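Local coordinates for protein pilin (Clostridioides difficile, PDB 6T8S) that probably polymerises as the major subunit of type IV pili, the thin surface fibres of this bacterium, at residues A30-S35 with E54-S59. Residues are numbered along the deposited sequence; the frame is centred on the assembly and turned at random.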
ATOM      1  N   ALA A  30      -1.300  11.933  -2.848  1.00 22.24           N
ATOM      2  CA  ALA A  30      -2.590  11.796  -2.128  1.00 22.09           C
ATOM      3  C   ALA A  30      -2.797  13.014  -1.219  1.00 22.13           C
ATOM      4  O   ALA A  30      -3.928  13.507  -1.124  1.00 22.20           O
ATOM      5  CB  ALA A  30      -2.634  10.522  -1.334  1.00 21.73           C
ATOM      6  N   LEU A  31      -1.745  13.449  -0.532  1.00 22.60           N
ATOM      7  CA  LEU A  31      -1.845  14.611   0.393  1.00 24.83           C
ATOM      8  C   LEU A  31      -2.215  15.873  -0.394  1.00 24.58           C
ATOM      9  O   LEU A  31      -3.034  16.673   0.121  1.00 25.05           O
ATOM     10  CB  LEU A  31      -0.538  14.752   1.172  1.00 25.22           C
ATOM     11  CG  LEU A  31      -0.391  13.780   2.338  1.00 27.83           C
ATOM     12  CD1 LEU A  31       1.054  13.698   2.787  1.00 29.86           C
ATOM     13  CD2 LEU A  31      -1.303  14.170   3.497  1.00 30.01           C
ATOM     14  N   SER A  32      -1.629  16.054  -1.586  0.60 24.75           N
ATOM     15  CA  SER A  32      -1.937  17.162  -2.534  0.60 24.74           C
ATOM     16  C   SER A  32      -3.427  17.142  -2.893  0.60 25.59           C
ATOM     17  O   SER A  32      -4.119  18.168  -2.690  0.60 26.36           O
ATOM     18  CB  SER A  32      -1.106  17.080  -3.788  0.60 25.02           C
ATOM     19  OG  SER A  32       0.232  17.472  -3.560  0.60 23.49           O
ATOM     20  N   TYR A  33      -3.898  16.014  -3.424  1.00 24.82           N
ATOM     21  CA  TYR A  33      -5.322  15.811  -3.800  1.00 24.75           C
ATOM     22  C   TYR A  33      -6.196  16.179  -2.598  1.00 23.75           C
ATOM     23  O   TYR A  33      -7.176  16.917  -2.773  1.00 26.09           O
ATOM     24  CB  TYR A  33      -5.533  14.375  -4.285  1.00 25.07           C
ATOM     25  CG  TYR A  33      -6.941  14.011  -4.699  1.00 24.11           C
ATOM     26  CD1 TYR A  33      -7.962  13.913  -3.766  1.00 26.11           C
ATOM     27  CD2 TYR A  33      -7.239  13.700  -6.012  1.00 23.85           C
ATOM     28  CE1 TYR A  33      -9.248  13.549  -4.136  1.00 24.64           C
ATOM     29  CE2 TYR A  33      -8.519  13.323  -6.398  1.00 25.83           C
ATOM     30  CZ  TYR A  33      -9.526  13.241  -5.452  1.00 26.42           C
ATOM     31  OH  TYR A  33     -10.800  12.885  -5.803  1.00 26.29           O
ATOM     32  N   TYR A  34      -5.870  15.666  -1.412  1.00 23.94           N
ATOM     33  CA  TYR A  34      -6.679  15.862  -0.182  1.00 27.14           C
ATOM     34  C   TYR A  34      -6.730  17.360   0.154  1.00 28.98           C
ATOM     35  O   TYR A  34      -7.831  17.899   0.416  1.00 27.99           O
ATOM     36  CB  TYR A  34      -6.103  15.046   0.974  1.00 29.20           C
ATOM     37  CG  TYR A  34      -6.914  15.074   2.245  1.00 30.65           C
ATOM     38  CD1 TYR A  34      -8.292  15.213   2.226  1.00 32.24           C
ATOM     39  CD2 TYR A  34      -6.296  14.914   3.468  1.00 35.03           C
ATOM     40  CE1 TYR A  34      -9.036  15.209   3.392  1.00 34.59           C
ATOM     41  CE2 TYR A  34      -7.023  14.901   4.647  1.00 38.24           C
ATOM     42  CZ  TYR A  34      -8.397  15.056   4.609  1.00 36.37           C
ATOM     43  OH  TYR A  34      -9.101  15.047   5.777  1.00 38.01           O
ATOM     44  N   SER A  35      -5.579  18.031   0.100  1.00 29.25           N
ATOM     45  CA  SER A  35      -5.482  19.491   0.371  1.00 29.53           C
ATOM     46  C   SER A  35      -6.321  20.280  -0.643  1.00 28.41           C
ATOM     47  O   SER A  35      -6.955  21.284  -0.240  1.00 29.81           O
ATOM     48  CB  SER A  35      -4.053  19.964   0.385  1.00 31.16           C
ATOM     49  OG  SER A  35      -4.022  21.333   0.787  1.00 33.02           O
ATOM     50  N   GLU A  54      -4.061  10.922 -11.188  1.00 22.54           N
ATOM     51  CA  GLU A  54      -3.288  11.062 -12.454  1.00 24.63           C
ATOM     52  C   GLU A  54      -2.825  12.511 -12.689  1.00 23.42           C
ATOM     53  O   GLU A  54      -1.765  12.688 -13.315  1.00 23.79           O
ATOM     54  CB  GLU A  54      -4.108  10.626 -13.665  1.00 28.68           C
ATOM     55  CG  GLU A  54      -3.275  10.510 -14.927  1.00 34.63           C
ATOM     56  CD  GLU A  54      -3.884   9.591 -15.969  1.00 40.02           C
ATOM     57  OE1 GLU A  54      -5.130   9.452 -15.968  1.00 42.83           O
ATOM     58  OE2 GLU A  54      -3.116   9.022 -16.766  1.00 42.44           O
ATOM     59  N   THR A  55      -3.605  13.512 -12.270  1.00 22.40           N
ATOM     60  CA  THR A  55      -3.215  14.942 -12.469  1.00 23.31           C
ATOM     61  C   THR A  55      -1.916  15.209 -11.694  1.00 22.76           C
ATOM     62  O   THR A  55      -1.115  16.067 -12.150  1.00 21.87           O
ATOM     63  CB  THR A  55      -4.353  15.895 -12.081  1.00 27.11           C
ATOM     64  OG1 THR A  55      -5.498  15.509 -12.835  1.00 28.30           O
ATOM     65  CG2 THR A  55      -4.033  17.349 -12.362  1.00 27.21           C
ATOM     66  N   TYR A  56      -1.672  14.493 -10.587  1.00 21.36           N
ATOM     67  CA  TYR A  56      -0.602  14.808  -9.600  1.00 21.81           C
ATOM     68  C   TYR A  56       0.671  13.979  -9.830  1.00 23.91           C
ATOM     69  O   TYR A  56       1.685  14.281  -9.179  1.00 23.85           O
ATOM     70  CB  TYR A  56      -1.103  14.590  -8.171  1.00 22.72           C
ATOM     71  CG  TYR A  56      -2.210  15.526  -7.756  1.00 23.56           C
ATOM     72  CD1 TYR A  56      -1.926  16.759  -7.191  1.00 25.16           C
ATOM     73  CD2 TYR A  56      -3.547  15.202  -7.957  1.00 24.17           C
ATOM     74  CE1 TYR A  56      -2.932  17.630  -6.800  1.00 25.47           C
ATOM     75  CE2 TYR A  56      -4.561  16.070  -7.582  1.00 24.50           C
ATOM     76  CZ  TYR A  56      -4.256  17.288  -6.996  1.00 23.93           C
ATOM     77  OH  TYR A  56      -5.245  18.166  -6.636  1.00 24.08           O
ATOM     78  N   MET A  57       0.630  12.957 -10.693  1.00 22.53           N
ATOM     79  CA  MET A  57       1.754  12.004 -10.867  1.00 22.83           C
ATOM     80  C   MET A  57       2.138  11.958 -12.344  1.00 24.09           C
ATOM     81  O   MET A  57       1.268  11.712 -13.194  1.00 25.75           O
ATOM     82  CB  MET A  57       1.391  10.605 -10.357  1.00 23.18           C
ATOM     83  CG  MET A  57       0.925  10.620  -8.911  1.00 22.38           C
ATOM     84  SD  MET A  57       0.864   8.972  -8.149  1.00 23.79           S
ATOM     85  CE  MET A  57       2.598   8.704  -7.792  1.00 25.37           C
ATOM     86  N   GLU A  58       3.411  12.177 -12.644  1.00 24.73           N
ATOM     87  CA  GLU A  58       3.902  12.144 -14.043  1.00 26.23           C
ATOM     88  C   GLU A  58       3.773  10.716 -14.565  1.00 29.89           C
ATOM     89  O   GLU A  58       3.426  10.548 -15.744  1.00 31.66           O
ATOM     90  CB  GLU A  58       5.343  12.630 -14.120  1.00 28.13           C
ATOM     91  CG  GLU A  58       5.479  14.097 -13.770  1.00 28.29           C
ATOM     92  CD  GLU A  58       6.841  14.680 -14.099  1.00 28.26           C
ATOM     93  OE1 GLU A  58       7.802  14.408 -13.368  1.00 29.82           O
ATOM     94  OE2 GLU A  58       6.923  15.414 -15.090  1.00 30.58           O
ATOM     95  N   SER A  59       4.028   9.734 -13.705  1.00 29.94           N
ATOM     96  CA  SER A  59       3.887   8.297 -14.042  1.00 32.42           C
ATOM     97  C   SER A  59       3.199   7.562 -12.890  1.00 29.49           C
ATOM     98  O   SER A  59       3.721   7.611 -11.774  1.00 30.19           O
ATOM     99  CB  SER A  59       5.229   7.710 -14.368  1.00 35.80           C
ATOM    100  OG  SER A  59       5.061   6.507 -15.100  1.00 43.62           O
TER
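Y56 lies against helix 9-37 with its phenol ring spread over the backbone between S32 and Y33, a worked example of how one aromatic side chain can fasten a long connection to a helix. The tight part of the contact is narrow. CB of S32 comes in obliquely, 3.5 Å from CD1 of Y56, and CB of Y33 is 3.8 Å from CE2 of Y56, both on the helix-facing side of the ring. Between them the helix backbone itself comes up to the ring: N of Y33 stands 3.8 Å above one face, offset toward the rim, and CA of Y33 is 3.7 Å from CZ of Y56. With CG anti to its own carbonyl carbon (chi1 -65°), Y56 lies lengthwise along the helix, pointing toward its C-terminal end. Y33, with CG anti to the backbone N (chi1 180°), crosses the Y56 side chain at about a right angle, and its own side chain also touches K39, P41 and V52.

The looser side is the one turned to solvent. The contact sits at the surface of the domain, and none of S32, Y33 and Y56 is fully buried, so the close approach beneath the ring is not matched by complete enclosure around it.

No hydrogen bond joins the two segments. The polar end of Y56 is held one step further along, where its OH bonds to OD2 of D36. Van der Waals contact thus seats the ring, and this one hydrogen bond at its far end probably fixes its position along the helix.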